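Local coordinates for protein fusolin (Unidentified entomopoxvirus, PDB 4OW5) that probably binds chitin through an LPMO-like domain, enhances the virulence of the virus and crystallises in vivo into viral spindles, at residues I151-P156 / I171-G176. Sequence-based numbering, arbitrary orientation.
Sequences IYITVP and INIFTG. With EDO (1,2-ethanediol), chain B.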
loop_
_atom_site.group_PDB
_atom_site.type_symbol
_atom_site.label_atom_id
_atom_site.label_comp_id
_atom_site.label_asym_id
_atom_site.label_seq_id
_atom_site.Cartn_x
_atom_site.Cartn_y
_atom_site.Cartn_z
ATOM N N ILE A 151 13.669 14.081 15.278
ATOM C CA ILE A 151 13.109 13.048 14.404
ATOM C C ILE A 151 11.830 13.612 13.843
ATOM O O ILE A 151 11.028 14.202 14.585
ATOM C CB ILE A 151 12.898 11.697 15.125
ATOM C CG1 ILE A 151 14.189 11.232 15.839
ATOM C CG2 ILE A 151 12.349 10.625 14.152
ATOM C CD1 ILE A 151 14.026 9.914 16.641
ATOM N N TYR A 152 11.663 13.447 12.532
ATOM C CA TYR A 152 10.516 13.885 11.773
ATOM C C TYR A 152 9.876 12.753 11.021
ATOM O O TYR A 152 10.555 11.809 10.649
ATOM C CB TYR A 152 10.906 14.960 10.756
ATOM C CG TYR A 152 11.539 16.187 11.365
ATOM C CD1 TYR A 152 10.794 17.335 11.590
ATOM C CD2 TYR A 152 12.896 16.224 11.658
ATOM C CE1 TYR A 152 11.369 18.476 12.129
ATOM C CE2 TYR A 152 13.487 17.361 12.194
ATOM C CZ TYR A 152 12.711 18.480 12.457
ATOM O OH TYR A 152 13.245 19.624 12.976
ATOM N N ILE A 153 8.582 12.885 10.731
ATOM C CA ILE A 153 7.813 11.942 9.924
ATOM C C ILE A 153 7.151 12.731 8.794
ATOM O O ILE A 153 6.664 13.859 9.010
ATOM C CB ILE A 153 6.773 11.104 10.721
ATOM C CG1 ILE A 153 6.127 10.046 9.795
ATOM C CG2 ILE A 153 5.670 11.994 11.344
ATOM C CD1 ILE A 153 5.308 9.035 10.498
ATOM N N THR A 154 7.134 12.150 7.605
ATOM C CA THR A 154 6.467 12.796 6.488
ATOM C C THR A 154 4.935 12.922 6.742
ATOM O O THR A 154 4.325 12.087 7.412
ATOM C CB THR A 154 6.725 12.101 5.165
ATOM O OG1 THR A 154 6.573 10.692 5.338
ATOM C CG2 THR A 154 8.090 12.453 4.573
ATOM N N VAL A 155 4.369 13.984 6.205
ATOM C CA VAL A 155 2.927 14.273 6.262
ATOM C C VAL A 155 2.184 13.148 5.529
ATOM O O VAL A 155 2.756 12.549 4.621
ATOM C CB VAL A 155 2.533 15.662 5.703
ATOM C CG1 VAL A 155 3.156 16.801 6.517
ATOM C CG2 VAL A 155 2.861 15.806 4.214
ATOM N N PRO A 156 0.894 12.904 5.825
ATOM C CA PRO A 156 0.192 11.808 5.126
ATOM C C PRO A 156 0.101 11.921 3.598
ATOM O O PRO A 156 0.053 10.895 2.947
ATOM C CB PRO A 156 -1.200 11.814 5.759
ATOM C CG PRO A 156 -1.024 12.531 7.072
ATOM C CD PRO A 156 0.054 13.518 6.875
ATOM N N ILE A 171 6.914 16.606 9.868
ATOM C CA ILE A 171 6.328 16.893 11.169
ATOM C C ILE A 171 7.292 16.416 12.244
ATOM O O ILE A 171 7.629 15.223 12.253
ATOM C CB ILE A 171 4.963 16.149 11.342
ATOM C CG1 ILE A 171 3.914 16.590 10.273
ATOM C CG2 ILE A 171 4.407 16.380 12.768
ATOM C CD1 ILE A 171 2.837 15.584 10.095
ATOM N N ASN A 172 7.692 17.303 13.168
ATOM C CA ASN A 172 8.580 16.909 14.256
ATOM C C ASN A 172 7.834 16.013 15.260
ATOM O O ASN A 172 6.757 16.378 15.732
ATOM C CB ASN A 172 9.148 18.127 14.964
ATOM C CG ASN A 172 10.186 17.736 15.971
ATOM O OD1 ASN A 172 9.895 17.608 17.151
ATOM N ND2 ASN A 172 11.336 17.259 15.512
ATOM N N ILE A 173 8.388 14.851 15.555
ATOM C CA ILE A 173 7.808 13.909 16.522
ATOM C C ILE A 173 8.763 13.636 17.693
ATOM O O ILE A 173 8.351 12.978 18.639
ATOM C CB ILE A 173 7.337 12.586 15.886
ATOM C CG1 ILE A 173 8.494 11.795 15.262
ATOM C CG2 ILE A 173 6.195 12.863 14.893
ATOM C CD1 ILE A 173 8.099 10.430 14.687
ATOM N N PHE A 174 9.977 14.187 17.665
ATOM C CA PHE A 174 10.938 14.049 18.748
ATOM C C PHE A 174 12.016 15.137 18.660
ATOM O O PHE A 174 12.589 15.367 17.599
ATOM C CB PHE A 174 11.622 12.656 18.758
ATOM C CG PHE A 174 12.596 12.448 19.903
ATOM C CD1 PHE A 174 13.910 12.902 19.814
ATOM C CD2 PHE A 174 12.233 11.705 21.023
ATOM C CE1 PHE A 174 14.819 12.674 20.840
ATOM C CE2 PHE A 174 13.153 11.453 22.049
ATOM C CZ PHE A 174 14.425 11.983 21.978
ATOM N N THR A 175 12.334 15.755 19.799
ATOM C CA THR A 175 13.412 16.726 19.902
ATOM C C THR A 175 14.036 16.602 21.268
ATOM O O THR A 175 13.330 16.796 22.237
ATOM C CB THR A 175 12.923 18.161 19.696
ATOM O OG1 THR A 175 12.254 18.275 18.462
ATOM C CG2 THR A 175 14.059 19.162 19.779
ATOM N N GLY A 176 15.339 16.382 21.328
ATOM C CA GLY A 176 16.075 16.404 22.581
ATOM C C GLY A 176 17.296 15.510 22.582
ATOM O O GLY A 176 17.552 14.750 21.641
HETATM C C1 EDO B . 7.890 17.120 19.665
HETATM O O1 EDO B . 7.264 17.734 18.562
HETATM C C2 EDO B . 9.002 18.015 20.235
HETATM O O2 EDO B . 8.674 19.379 20.069
#
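Over one face of the Tyr152 ring stands ND2 of Asn172, 3.5 Å above the ring plane and displaced toward the rim. The amide is steeply inclined to the ring, the two planes lying 73° apart, so this is no flat stack. Asn172 CB follows against the same ring, and Trp167 meets Tyr152 edge-to-face, while the phenol OH is hydrogen-bonded to Glu150. The first torsion of Asn172 turns CG away from the backbone N, sending the amide along its own strand: ND2 donates to Phe174 O at 3.1 Å, and OD1 accepts from Thr175 OG1 at 2.8 Å. A 1,2-ethanediol molecule, probably from the crystallisation liquor, lies beside OD1.

Phe174 O is gripped twice, because Ile151 N also donates to it, from the face of the carbonyl plane opposite ND2. Ile151 O accepts two backbone donors in turn: Ile173 N at 2.9 Å, nearly straight at 168°, and Phe174 N at 3.3 Å, more bent at 135°. Two consecutive residues facing Ile151 define a classic beta bulge in this antiparallel pairing of strands 147-154 and 170-176, part of the fibronectin type III-like beta core of the LPMO domain. Beyond the bulge the register is regular, with Ile153 and Ile171 exchanging N-H···O bonds in both directions.

On the face that carries Ile151, Ile153, Ile171 and Phe174 the contacts between the two strands are aliphatic. Ile153 CG2 meets Ile173 CG2 at 3.7 Å, and Val200 and Ile202 of strand 194-203 pack against Ile173. Ile151 CB rests on Phe174 CB, and past the strand end the Val155 and Ile171 side chains cross at about a right angle, CG1 of Val155 lying 3.8 Å from CD1 of Ile171.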